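Local coordinates for protein 1-pyrroline-5-carboxylate dehydrogenase (Thermus thermophilus, PDB 1UZB) that probably catalyses the NAD(P)+-dependent oxidation of 1-pyrroline-5-carboxylate, through its open semialdehyde form, to glutamate in proline breakdown, at residues A188-T191 with G192-G196; L373-I376 with E377-K380; R21-R24 with E25-R29; A106-M109 with R110-K113. All coordinates share one frame; numbering follows the deposited sequence. Where two conformers were deposited one is given.

Contact 1: residues A188-T191 with G192-G196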
ATOM      1  N   ALA A 188      20.223  -9.574 -28.039  1.00  5.40           N
ATOM      2  CA  ALA A 188      19.272  -8.809 -27.236  1.00  5.59           C
ATOM      3  C   ALA A 188      17.815  -8.820 -27.706  1.00  5.61           C
ATOM      4  O   ALA A 188      16.937  -9.294 -26.988  1.00  5.13           O
ATOM      5  CB  ALA A 188      19.749  -7.367 -27.110  1.00  6.16           C
ATOM      6  N   ILE A 189      17.550  -8.281 -28.893  1.00  5.44           N
ATOM      7  CA  ILE A 189      16.176  -8.224 -29.388  1.00  5.28           C
ATOM      8  C   ILE A 189      15.629  -9.610 -29.731  1.00  5.81           C
ATOM      9  O   ILE A 189      14.456  -9.897 -29.503  1.00  6.54           O
ATOM     10  CB  ILE A 189      16.080  -7.255 -30.580  1.00  7.11           C
ATOM     11  CG1 ILE A 189      16.400  -5.839 -30.087  1.00 10.13           C
ATOM     12  CG2 ILE A 189      14.684  -7.289 -31.194  1.00  7.01           C
ATOM     13  CD1 ILE A 189      16.386  -4.784 -31.166  1.00 12.44           C
ATOM     14  N   PHE A 190      16.488 -10.469 -30.264  1.00  5.50           N
ATOM     15  CA  PHE A 190      16.115 -11.843 -30.583  1.00  5.70           C
ATOM     16  C   PHE A 190      15.580 -12.479 -29.292  1.00  5.62           C
ATOM     17  O   PHE A 190      14.495 -13.055 -29.265  1.00  5.57           O
ATOM     18  CB  PHE A 190      17.363 -12.586 -31.073  1.00  6.72           C
ATOM     19  CG  PHE A 190      17.132 -14.027 -31.433  1.00  6.84           C
ATOM     20  CD1 PHE A 190      16.508 -14.371 -32.627  1.00  8.62           C
ATOM     21  CD2 PHE A 190      17.583 -15.041 -30.597  1.00  7.14           C
ATOM     22  CE1 PHE A 190      16.344 -15.711 -32.986  1.00  8.77           C
ATOM     23  CE2 PHE A 190      17.425 -16.384 -30.945  1.00  8.93           C
ATOM     24  CZ  PHE A 190      16.804 -16.719 -32.143  1.00  7.63           C
ATOM     25  N   THR A 191      16.340 -12.343 -28.211  1.00  4.39           N
ATOM     26  CA  THR A 191      15.954 -12.908 -26.923  1.00  4.96           C
ATOM     27  C   THR A 191      14.697 -12.270 -26.332  1.00  4.26           C
ATOM     28  O   THR A 191      13.768 -12.974 -25.925  1.00  5.17           O
ATOM     29  CB  THR A 191      17.097 -12.767 -25.908  1.00  4.90           C
ATOM     30  OG1 THR A 191      18.228 -13.524 -26.356  1.00  6.28           O
ATOM     31  CG2 THR A 191      16.669 -13.275 -24.544  1.00  6.17           C
ATOM     32  N   GLY A 192      14.664 -10.941 -26.285  1.00  5.04           N
ATOM     33  CA  GLY A 192      13.514 -10.253 -25.726  1.00  5.56           C
ATOM     34  C   GLY A 192      12.198 -10.564 -26.412  1.00  4.68           C
ATOM     35  O   GLY A 192      11.175 -10.797 -25.758  1.00  5.11           O
ATOM     36  N   MET A 193      12.221 -10.568 -27.739  1.00  5.25           N
ATOM     37  CA  MET A 193      11.023 -10.830 -28.528  1.00  5.21           C
ATOM     38  C   MET A 193      10.466 -12.233 -28.330  1.00  4.69           C
ATOM     39  O   MET A 193       9.272 -12.470 -28.534  1.00  5.01           O
ATOM     40  CB  MET A 193      11.315 -10.618 -30.012  1.00  7.49           C
ATOM     41  CG  MET A 193      11.693  -9.199 -30.377  1.00  7.86           C
ATOM     42  SD  MET A 193      12.010  -9.063 -32.142  1.00 11.79           S
ATOM     43  CE  MET A 193      10.356  -8.914 -32.676  1.00 11.50           C
ATOM     44  N   ILE A 194      11.336 -13.158 -27.935  1.00  4.54           N
ATOM     45  CA  ILE A 194      10.953 -14.546 -27.700  1.00  5.41           C
ATOM     46  C   ILE A 194      10.508 -14.795 -26.259  1.00  4.69           C
ATOM     47  O   ILE A 194       9.412 -15.306 -26.019  1.00  5.87           O
ATOM     48  CB  ILE A 194      12.134 -15.509 -27.986  1.00  4.10           C
ATOM     49  CG1 ILE A 194      12.498 -15.478 -29.472  1.00  5.10           C
ATOM     50  CG2 ILE A 194      11.780 -16.925 -27.542  1.00  6.74           C
ATOM     51  CD1 ILE A 194      13.753 -16.257 -29.799  1.00  7.01           C
ATOM     52  N   VAL A 195      11.353 -14.420 -25.300  1.00  5.04           N
ATOM     53  CA  VAL A 195      11.042 -14.691 -23.902  1.00  6.45           C
ATOM     54  C   VAL A 195       9.892 -13.894 -23.306  1.00  5.43           C
ATOM     55  O   VAL A 195       9.282 -14.340 -22.339  1.00  6.16           O
ATOM     56  CB  VAL A 195      12.307 -14.553 -22.995  1.00  7.64           C
ATOM     57  CG1 VAL A 195      13.407 -15.482 -23.499  1.00  8.96           C
ATOM     58  CG2 VAL A 195      12.795 -13.118 -22.957  1.00  9.25           C
ATOM     59  N   GLY A 196       9.586 -12.730 -23.870  1.00  5.40           N
ATOM     60  CA  GLY A 196       8.471 -11.951 -23.354  1.00  5.92           C
ATOM     61  C   GLY A 196       7.186 -12.748 -23.526  1.00  5.12           C
ATOM     62  O   GLY A 196       6.488 -13.041 -22.551  1.00  6.06           O
TER
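T191 O is met by two amides one turn on: V195 N, 2.9 Å away and nearly in line with the carbonyl, and I194 N, whose bond is weak because it is bent to 134°. I194 N also reaches F190 O weakly, so this amide is shared between two weak bonds, while the amides of M193 and V195 make straight helical ones. Beside them, the side chain of I194 lies across F190 O and ends over the phenyl ring. Its CD1 stands 3.9 Å from the centroid of the F190 ring, 13° off the normal, a CH-pi contact near the middle of the face. The ring gets there because CG of F190 lies anti to the backbone N (chi1 180°). A serine here would probably leave I194 CD1 without the aromatic face it rests on. On another side of the helix, I189 CG2 fits closely against M193 SD at 3.3 Å. T191 OG1 turns back to V187 O. Helix 188-199 is the crossover between parallel strands 165-180 and 203-207, as in the Rossmann-like coenzyme domain of aldehyde dehydrogenases; F190 leans on V219 and F220 of helix 213-226, T191 meets helix 128-149, and M193 touches strand 255-259.

Contact 2: residues L373-I376 with E377-K380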
ATOM      1  N   LEU A 373      26.285   3.183 -49.552  1.00  7.70           N
ATOM      2  CA  LEU A 373      27.051   3.914 -50.551  1.00  8.21           C
ATOM      3  C   LEU A 373      26.118   4.582 -51.557  1.00  7.59           C
ATOM      4  O   LEU A 373      26.418   5.660 -52.064  1.00  8.61           O
ATOM      5  CB  LEU A 373      28.022   2.976 -51.274  1.00  8.55           C
ATOM      6  CG  LEU A 373      29.137   2.382 -50.405  1.00 10.60           C
ATOM      7  CD1 LEU A 373      29.949   1.375 -51.214  1.00 11.47           C
ATOM      8  CD2 LEU A 373      30.028   3.499 -49.878  1.00 12.34           C
ATOM      9  N   SER A 374      24.984   3.944 -51.839  1.00  7.83           N
ATOM     10  CA  SER A 374      24.019   4.515 -52.773  1.00  8.73           C
ATOM     11  C   SER A 374      23.427   5.786 -52.169  1.00  7.39           C
ATOM     12  O   SER A 374      23.260   6.800 -52.854  1.00  8.98           O
ATOM     13  CB  SER A 374      22.900   3.517 -53.074  1.00 10.49           C
ATOM     14  OG  SER A 374      21.975   4.077 -53.992  1.00 13.35           O
ATOM     15  N   TYR A 375      23.105   5.728 -50.880  1.00  7.29           N
ATOM     16  CA  TYR A 375      22.553   6.888 -50.197  1.00  7.97           C
ATOM     17  C   TYR A 375      23.578   8.014 -50.134  1.00  7.30           C
ATOM     18  O   TYR A 375      23.216   9.190 -50.154  1.00  7.25           O
ATOM     19  CB  TYR A 375      22.083   6.512 -48.788  1.00  8.40           C
ATOM     20  CG  TYR A 375      20.625   6.114 -48.735  1.00  7.67           C
ATOM     21  CD1 TYR A 375      19.626   7.023 -49.082  1.00  7.03           C
ATOM     22  CD2 TYR A 375      20.241   4.834 -48.342  1.00  7.49           C
ATOM     23  CE1 TYR A 375      18.279   6.670 -49.038  1.00  7.32           C
ATOM     24  CE2 TYR A 375      18.894   4.466 -48.295  1.00  8.76           C
ATOM     25  CZ  TYR A 375      17.920   5.390 -48.642  1.00  6.95           C
ATOM     26  OH  TYR A 375      16.588   5.048 -48.574  1.00  8.60           O
ATOM     27  N   ILE A 376      24.858   7.660 -50.062  1.00  7.59           N
ATOM     28  CA  ILE A 376      25.900   8.674 -50.028  1.00  8.72           C
ATOM     29  C   ILE A 376      25.930   9.410 -51.372  1.00  8.79           C
ATOM     30  O   ILE A 376      26.101  10.629 -51.417  1.00  9.19           O
ATOM     31  CB  ILE A 376      27.279   8.040 -49.700  1.00  8.53           C
ATOM     32  CG1 ILE A 376      27.311   7.649 -48.216  1.00 10.40           C
ATOM     33  CG2 ILE A 376      28.408   9.009 -50.032  1.00  9.49           C
ATOM     34  CD1 ILE A 376      28.530   6.842 -47.797  1.00 10.55           C
ATOM     35  N   GLU A 377      25.746   8.674 -52.465  1.00  9.13           N
ATOM     36  CA  GLU A 377      25.733   9.294 -53.790  1.00  9.84           C
ATOM     37  C   GLU A 377      24.528  10.222 -53.920  1.00  9.50           C
ATOM     38  O   GLU A 377      24.617  11.296 -54.519  1.00 11.91           O
ATOM     39  CB  GLU A 377      25.702   8.221 -54.881  1.00 11.07           C
ATOM     40  CG  GLU A 377      27.021   7.488 -55.026  1.00 14.27           C
ATOM     41  CD  GLU A 377      28.183   8.446 -55.193  1.00 14.18           C
ATOM     42  OE1 GLU A 377      28.189   9.206 -56.184  1.00 16.26           O
ATOM     43  OE2 GLU A 377      29.086   8.445 -54.332  1.00 16.13           O
ATOM     44  N   ILE A 378      23.402   9.805 -53.354  1.00  9.39           N
ATOM     45  CA  ILE A 378      22.193  10.615 -53.382  1.00  9.94           C
ATOM     46  C   ILE A 378      22.426  11.882 -52.562  1.00  9.95           C
ATOM     47  O   ILE A 378      22.087  12.985 -52.990  1.00 10.33           O
ATOM     48  CB  ILE A 378      20.993   9.838 -52.790  1.00  9.88           C
ATOM     49  CG1 ILE A 378      20.619   8.682 -53.722  1.00 11.34           C
ATOM     50  CG2 ILE A 378      19.812  10.781 -52.570  1.00 10.58           C
ATOM     51  CD1 ILE A 378      19.634   7.700 -53.123  1.00 13.59           C
ATOM     52  N   GLY A 379      23.020  11.712 -51.384  1.00  8.73           N
ATOM     53  CA  GLY A 379      23.289  12.840 -50.512  1.00  8.92           C
ATOM     54  C   GLY A 379      24.191  13.897 -51.125  1.00  8.77           C
ATOM     55  O   GLY A 379      24.050  15.082 -50.828  1.00  7.80           O
ATOM     56  N   LYS A 380      25.121  13.476 -51.976  1.00  9.57           N
ATOM     57  CA  LYS A 380      26.039  14.414 -52.616  1.00 11.29           C
ATOM     58  C   LYS A 380      25.313  15.441 -53.479  1.00 11.70           C
ATOM     59  O   LYS A 380      25.833  16.528 -53.728  1.00 14.08           O
ATOM     60  CB  LYS A 380      27.064  13.662 -53.469  1.00 11.39           C
ATOM     61  CG  LYS A 380      28.109  12.911 -52.658  1.00 13.52           C
ATOM     62  CD  LYS A 380      29.050  12.143 -53.570  1.00 15.22           C
ATOM     63  CE  LYS A 380      30.145  11.436 -52.788  1.00 17.81           C
ATOM     64  NZ  LYS A 380      31.015  10.643 -53.697  1.00 19.44           N
TER
HETATM   65  O   HOH W   1      29.128   6.394 -52.667  1.00 13.55           O
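Y375 and I378 lie side by side and point the same way, with CD1 of the isoleucine 4.1 Å from CD1 of the tyrosine and approaching the ring obliquely. CG1 of I378 folds back beside its own backbone N (chi1 -68°), which brings it to 3.4 Å from S374 O and sends CD1 on toward the ring. The far end of the tyrosine belongs to other company: its OH is hydrogen-bonded to E416, and its side chain touches I418.

I376 and K380 meet at an angle instead, through CG2 of the isoleucine and CE of the lysine. I376 is the buried one, packed on T402 and F404 of strand 402-405, so this turn near the C-terminal end of helix 366-379 lies against the seven-stranded mixed sheet, which matches the catalytic domain of the aldehyde dehydrogenase fold. The lysine chain runs straight beyond CG, crossing I376 on its way to the carboxylate of E377.

E377 curls to meet it, bent at chi2 (-52°). OE2 of E377 takes K380 NZ at 3.0 Å, a salt bridge made on the syn side and 17° out of the carboxylate plane. The same OE2 accepts a bond from a water at 2.6 Å, and that water gives its other hydrogen to L373 O. L373 O therefore holds both this water and, at 3.1 Å, the amide E377 N, which links the start of the turn to the carboxylate through a single solvent molecule.

Contact 3: residues R21-R24 with E25-R29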
ATOM      1  N   ARG A  21      41.750 -10.358 -20.784  1.00 12.63           N
ATOM      2  CA  ARG A  21      42.215 -11.734 -20.895  1.00 13.96           C
ATOM      3  C   ARG A  21      41.052 -12.647 -21.254  1.00 12.86           C
ATOM      4  O   ARG A  21      41.157 -13.479 -22.150  1.00 13.46           O
ATOM      5  CB  ARG A  21      42.824 -12.205 -19.573  1.00 15.45           C
ATOM      6  CG  ARG A  21      43.443 -13.595 -19.643  1.00 18.78           C
ATOM      7  CD  ARG A  21      43.553 -14.220 -18.265  1.00 21.59           C
ATOM      8  NE  ARG A  21      42.236 -14.526 -17.710  1.00 25.32           N
ATOM      9  CZ  ARG A  21      41.388 -15.399 -18.244  1.00 26.19           C
ATOM     10  NH1 ARG A  21      41.718 -16.057 -19.348  1.00 28.47           N
ATOM     11  NH2 ARG A  21      40.208 -15.617 -17.680  1.00 27.50           N
ATOM     12  N   ALA A  22      39.945 -12.489 -20.535  1.00 12.12           N
ATOM     13  CA  ALA A  22      38.758 -13.300 -20.764  1.00 10.83           C
ATOM     14  C   ALA A  22      38.199 -13.088 -22.168  1.00  9.73           C
ATOM     15  O   ALA A  22      37.787 -14.042 -22.824  1.00 10.00           O
ATOM     16  CB  ALA A  22      37.692 -12.973 -19.716  1.00 12.93           C
ATOM     17  N   MET A  23      38.187 -11.843 -22.629  1.00  9.70           N
ATOM     18  CA  MET A  23      37.663 -11.554 -23.959  1.00  8.66           C
ATOM     19  C   MET A  23      38.571 -12.115 -25.050  1.00  9.34           C
ATOM     20  O   MET A  23      38.086 -12.658 -26.042  1.00  8.64           O
ATOM     21  CB  MET A  23      37.479 -10.048 -24.158  1.00  9.60           C
ATOM     22  CG  MET A  23      36.813  -9.701 -25.482  1.00 10.30           C
ATOM     23  SD  MET A  23      35.196 -10.501 -25.674  1.00 11.93           S
ATOM     24  CE  MET A  23      34.241  -9.157 -26.406  1.00 12.30           C
ATOM     25  N   ARG A  24      39.884 -11.988 -24.869  1.00  9.73           N
ATOM     26  CA  ARG A  24      40.806 -12.515 -25.864  1.00  9.75           C
ATOM     27  C   ARG A  24      40.663 -14.029 -25.990  1.00  9.36           C
ATOM     28  O   ARG A  24      40.701 -14.567 -27.095  1.00  9.44           O
ATOM     29  CB  ARG A  24      42.261 -12.145 -25.531  1.00 10.78           C
ATOM     30  CG  ARG A  24      42.605 -10.679 -25.789  0.50 11.52           C
ATOM     31  CD  ARG A  24      44.117 -10.465 -25.831  0.50 13.25           C
ATOM     32  NE  ARG A  24      44.752 -10.706 -24.538  0.50 13.61           N
ATOM     33  CZ  ARG A  24      44.981  -9.766 -23.625  0.50 14.10           C
ATOM     34  NH1 ARG A  24      44.632  -8.507 -23.858  0.50 13.08           N
ATOM     35  NH2 ARG A  24      45.554 -10.086 -22.474  0.50 13.86           N
ATOM     36  N   GLU A  25      40.482 -14.720 -24.867  1.00  9.53           N
ATOM     37  CA  GLU A  25      40.324 -16.173 -24.910  1.00  8.74           C
ATOM     38  C   GLU A  25      39.003 -16.541 -25.583  1.00  8.76           C
ATOM     39  O   GLU A  25      38.932 -17.513 -26.334  1.00  9.22           O
ATOM     40  CB  GLU A  25      40.371 -16.772 -23.499  1.00 10.77           C
ATOM     41  CG  GLU A  25      40.255 -18.297 -23.449  1.00 13.21           C
ATOM     42  CD  GLU A  25      41.332 -19.017 -24.252  1.00 12.28           C
ATOM     43  OE1 GLU A  25      42.503 -18.587 -24.204  1.00 13.19           O
ATOM     44  OE2 GLU A  25      41.011 -20.025 -24.917  1.00 14.16           O
ATOM     45  N   ALA A  26      37.962 -15.758 -25.312  1.00  8.64           N
ATOM     46  CA  ALA A  26      36.648 -16.010 -25.901  1.00  7.85           C
ATOM     47  C   ALA A  26      36.686 -15.796 -27.413  1.00  7.37           C
ATOM     48  O   ALA A  26      36.132 -16.589 -28.178  1.00  7.33           O
ATOM     49  CB  ALA A  26      35.604 -15.096 -25.266  1.00  8.47           C
ATOM     50  N   LEU A  27      37.333 -14.715 -27.842  1.00  7.56           N
ATOM     51  CA  LEU A  27      37.461 -14.418 -29.263  1.00  7.34           C
ATOM     52  C   LEU A  27      38.248 -15.526 -29.958  1.00  7.71           C
ATOM     53  O   LEU A  27      37.873 -15.988 -31.035  1.00  7.95           O
ATOM     54  CB  LEU A  27      38.164 -13.071 -29.455  1.00  7.01           C
ATOM     55  CG  LEU A  27      37.296 -11.841 -29.174  1.00  7.70           C
ATOM     56  CD1 LEU A  27      38.168 -10.604 -29.044  1.00  9.19           C
ATOM     57  CD2 LEU A  27      36.281 -11.677 -30.296  1.00  7.68           C
ATOM     58  N   ARG A  28      39.330 -15.972 -29.330  1.00  7.13           N
ATOM     59  CA  ARG A  28      40.139 -17.028 -29.914  1.00  8.46           C
ATOM     60  C   ARG A  28      39.350 -18.329 -30.056  1.00  7.76           C
ATOM     61  O   ARG A  28      39.397 -18.974 -31.105  1.00 10.19           O
ATOM     62  CB  ARG A  28      41.406 -17.235 -29.077  1.00  8.72           C
ATOM     63  CG  ARG A  28      42.434 -16.138 -29.297  1.00  7.94           C
ATOM     64  CD  ARG A  28      43.528 -16.129 -28.246  1.00  8.31           C
ATOM     65  NE  ARG A  28      44.550 -15.151 -28.599  1.00  8.86           N
ATOM     66  CZ  ARG A  28      45.294 -14.482 -27.726  1.00  9.39           C
ATOM     67  NH1 ARG A  28      45.142 -14.676 -26.423  1.00  9.62           N
ATOM     68  NH2 ARG A  28      46.184 -13.606 -28.165  1.00  9.69           N
ATOM     69  N   ARG A  29      38.610 -18.712 -29.019  1.00  9.03           N
ATOM     70  CA  ARG A  29      37.829 -19.941 -29.092  1.00  9.64           C
ATOM     71  C   ARG A  29      36.728 -19.866 -30.147  1.00  8.84           C
ATOM     72  O   ARG A  29      36.489 -20.835 -30.866  1.00 10.88           O
ATOM     73  CB  ARG A  29      37.233 -20.282 -27.727  1.00 11.30           C
ATOM     74  CG  ARG A  29      38.288 -20.643 -26.701  1.00 13.42           C
ATOM     75  CD  ARG A  29      37.684 -21.367 -25.519  1.00 17.12           C
ATOM     76  NE  ARG A  29      38.691 -21.694 -24.516  1.00 19.29           N
ATOM     77  CZ  ARG A  29      38.463 -22.454 -23.452  1.00 21.09           C
ATOM     78  NH1 ARG A  29      37.260 -22.973 -23.253  1.00 21.99           N
ATOM     79  NH2 ARG A  29      39.437 -22.691 -22.583  1.00 21.85           N
TER
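Helix 17-32, near the N-terminus of the chain, carries a greasy side where M23 and L27 meet one turn apart and a charged side made of arginines and a glutamate. On the greasy side CG of M23 touches CD1 of L27 at 3.9 Å, the two side chains crossing at a slant. M23 has CG opposite the backbone N (chi1 -175°), which carries it forward along the helix toward the leucine. L27 also rests its CG on M23 O, 3.3 Å away, just beside the bond from L27 N to that oxygen (2.8 Å).

This face turns inward, and here the helix is fastened to the rest of the chain: M23 and L27 both pack on W128 of helix 128-149, while L27 reaches A118 and Y122 of helix 113-124.

The other side is ionic. R29 gives its NE to OE2 of E25 at 2.9 Å, with an N-H...O angle of 159°; the oxygen lies in the guanidinium plane and is approached on its anti side. This is a salt bridge spaced i to i+4. R28 runs extended over R24 O, its CG 3.2 Å from that oxygen, and sets a face of its guanidinium over CB of R24, with NH1 at 3.9 Å. R24 is modelled in two conformers; in one of them its NH2 makes a salt bridge with E17, so its place beside the guanidinium of R28 is not firmly fixed.

Contact 4: residues A106-M109 with R110-K113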
ATOM      1  N   ALA A 106      18.683 -17.017 -17.860  1.00  5.11           N
ATOM      2  CA  ALA A 106      19.495 -15.818 -17.695  1.00  4.61           C
ATOM      3  C   ALA A 106      20.828 -16.161 -17.039  1.00  4.59           C
ATOM      4  O   ALA A 106      21.866 -15.615 -17.413  1.00  5.59           O
ATOM      5  CB  ALA A 106      18.750 -14.788 -16.859  1.00  5.21           C
ATOM      6  N   ALA A 107      20.798 -17.064 -16.061  1.00  5.25           N
ATOM      7  CA  ALA A 107      22.021 -17.463 -15.371  1.00  6.11           C
ATOM      8  C   ALA A 107      22.956 -18.176 -16.340  1.00  5.37           C
ATOM      9  O   ALA A 107      24.170 -17.974 -16.307  1.00  7.93           O
ATOM     10  CB  ALA A 107      21.692 -18.372 -14.192  1.00  6.89           C
ATOM     11  N   LEU A 108      22.385 -19.011 -17.202  1.00  6.41           N
ATOM     12  CA  LEU A 108      23.174 -19.735 -18.188  1.00  6.24           C
ATOM     13  C   LEU A 108      23.753 -18.774 -19.224  1.00  6.82           C
ATOM     14  O   LEU A 108      24.897 -18.934 -19.655  1.00  8.69           O
ATOM     15  CB  LEU A 108      22.314 -20.804 -18.870  1.00  6.40           C
ATOM     16  CG  LEU A 108      21.857 -21.946 -17.956  1.00  6.69           C
ATOM     17  CD1 LEU A 108      20.896 -22.851 -18.713  1.00  8.70           C
ATOM     18  CD2 LEU A 108      23.067 -22.736 -17.461  1.00  8.86           C
ATOM     19  N   MET A 109      22.971 -17.773 -19.625  1.00  6.17           N
ATOM     20  CA  MET A 109      23.457 -16.805 -20.598  1.00  6.85           C
ATOM     21  C   MET A 109      24.574 -15.968 -19.978  1.00  6.30           C
ATOM     22  O   MET A 109      25.576 -15.674 -20.633  1.00  6.86           O
ATOM     23  CB  MET A 109      22.322 -15.891 -21.065  1.00  6.19           C
ATOM     24  CG  MET A 109      22.756 -14.890 -22.135  1.00  6.34           C
ATOM     25  SD  MET A 109      21.404 -13.929 -22.857  1.00  6.66           S
ATOM     26  CE  MET A 109      20.677 -15.148 -23.949  1.00  7.69           C
ATOM     27  N   ARG A 110      24.409 -15.594 -18.711  1.00  5.75           N
ATOM     28  CA  ARG A 110      25.416 -14.795 -18.027  1.00  7.60           C
ATOM     29  C   ARG A 110      26.759 -15.526 -17.970  1.00  8.08           C
ATOM     30  O   ARG A 110      27.815 -14.907 -18.107  1.00  8.92           O
ATOM     31  CB  ARG A 110      24.937 -14.444 -16.611  1.00  7.46           C
ATOM     32  CG  ARG A 110      25.826 -13.445 -15.886  1.00  9.32           C
ATOM     33  CD  ARG A 110      25.278 -13.065 -14.512  1.00  9.74           C
ATOM     34  NE  ARG A 110      24.012 -12.336 -14.582  1.00  9.47           N
ATOM     35  CZ  ARG A 110      22.818 -12.866 -14.329  1.00 10.38           C
ATOM     36  NH1 ARG A 110      21.725 -12.117 -14.419  1.00  9.50           N
ATOM     37  NH2 ARG A 110      22.713 -14.142 -13.984  1.00 11.24           N
ATOM     38  N   ARG A 111      26.724 -16.841 -17.781  1.00  7.80           N
ATOM     39  CA  ARG A 111      27.963 -17.612 -17.722  1.00  9.06           C
ATOM     40  C   ARG A 111      28.618 -17.801 -19.090  1.00  9.42           C
ATOM     41  O   ARG A 111      29.771 -18.216 -19.172  1.00 11.15           O
ATOM     42  CB  ARG A 111      27.708 -18.969 -17.058  1.00  9.90           C
ATOM     43  CG  ARG A 111      27.425 -18.845 -15.571  1.00 12.75           C
ATOM     44  CD  ARG A 111      26.814 -20.099 -14.979  1.00 14.36           C
ATOM     45  NE  ARG A 111      26.475 -19.886 -13.576  1.00 15.94           N
ATOM     46  CZ  ARG A 111      25.387 -20.371 -12.985  1.00 16.17           C
ATOM     47  NH1 ARG A 111      24.522 -21.104 -13.673  1.00 14.73           N
ATOM     48  NH2 ARG A 111      25.159 -20.105 -11.706  1.00 18.89           N
ATOM     49  N   ARG A 112      27.888 -17.495 -20.163  1.00  8.29           N
ATOM     50  CA  ARG A 112      28.422 -17.620 -21.521  1.00  9.05           C
ATOM     51  C   ARG A 112      28.557 -16.250 -22.183  1.00  8.78           C
ATOM     52  O   ARG A 112      28.655 -16.142 -23.408  1.00  8.00           O
ATOM     53  CB  ARG A 112      27.511 -18.509 -22.378  1.00 11.18           C
ATOM     54  CG  ARG A 112      27.499 -19.970 -21.957  1.00 14.63           C
ATOM     55  CD  ARG A 112      26.644 -20.819 -22.889  1.00 16.30           C
ATOM     56  NE  ARG A 112      27.150 -20.826 -24.260  1.00 18.74           N
ATOM     57  CZ  ARG A 112      26.643 -21.570 -25.240  1.00 20.65           C
ATOM     58  NH1 ARG A 112      27.163 -21.514 -26.459  1.00 20.87           N
ATOM     59  NH2 ARG A 112      25.616 -22.372 -25.000  1.00 23.42           N
ATOM     60  N   LYS A 113      28.581 -15.210 -21.357  1.00  8.52           N
ATOM     61  CA  LYS A 113      28.663 -13.834 -21.833  1.00  9.15           C
ATOM     62  C   LYS A 113      29.796 -13.534 -22.815  1.00  7.37           C
ATOM     63  O   LYS A 113      29.547 -13.017 -23.908  1.00  7.71           O
ATOM     64  CB  LYS A 113      28.747 -12.887 -20.630  1.00 13.33           C
ATOM     65  CG  LYS A 113      28.704 -11.408 -20.973  1.00 17.79           C
ATOM     66  CD  LYS A 113      28.153 -10.586 -19.811  1.00 19.55           C
ATOM     67  CE  LYS A 113      28.910 -10.826 -18.516  1.00 21.54           C
ATOM     68  NZ  LYS A 113      28.428  -9.916 -17.443  1.00 18.28           N
TER
HETATM   69  O   HOH W   2      24.620 -16.377 -13.623  1.00 13.85           O
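A107 and R111 meet in the last turn of helix 95-111, where the chain leaves one helix and R112 takes the N-cap position of the next, helix 113-124. The backbone bonds record the change. R110 N to A106 O (2.9 Å) and R111 N to A107 O are ordinary i to i+4 links, but R112 N bonds chiefly to M109 O, three residues back, at 3.0 Å. It comes from well above that carbonyl plane, 65° out of it, and keeps a weak bond to L108 O besides.

The van der Waals contacts are made by the arginine chains, against carbonyl oxygens and methyl groups. R111 stretches from CG to NE alongside A107 O and lays one face of its guanidinium over the methyl of A107, NH1 to CB 4.0 Å, while CD2 of L108 approaches the guanidinium edge. R112 passes L108 O with its CG at 3.6 Å.

The charged ends look elsewhere. R110 forms salt bridges with E143 and E9, K113 with E9, and R112 with E115 and E221. R111 NH2 pairs with the C-terminal carboxylate of F516 of the second subunit, and that F516 also packs on A107, so this turn is part of a subunit interface.

Solvent supplies the remaining link. R110, bent at chi3 (-66°), turns its guanidinium back along the helix, and a water in its plane takes NH2 at 3.0 Å and donates to A107 O at 3.2 Å.

All four are local contacts along a helix or at its end, but they sit at different depths. Contact 1 is core, about 9 Å from the chain centre, and almost wholly apolar beyond its backbone. Contacts 2 and 3 lie much farther out, about 26 and 25 Å, and each pairs a buried apolar side chain with a salt bridge between residues three or four apart. Contact 4 is intermediate, and its charges find partners on other elements and on the second subunit. Contacts 1 and 4 touch, T191 OG1 lying 3.8 Å from M109 CE, and both pack on helices 128-149 and 213-226. Contact 3 also leans on helix 128-149, whereas contact 2 stands apart against the other sheet, across the chain centre from contact 4.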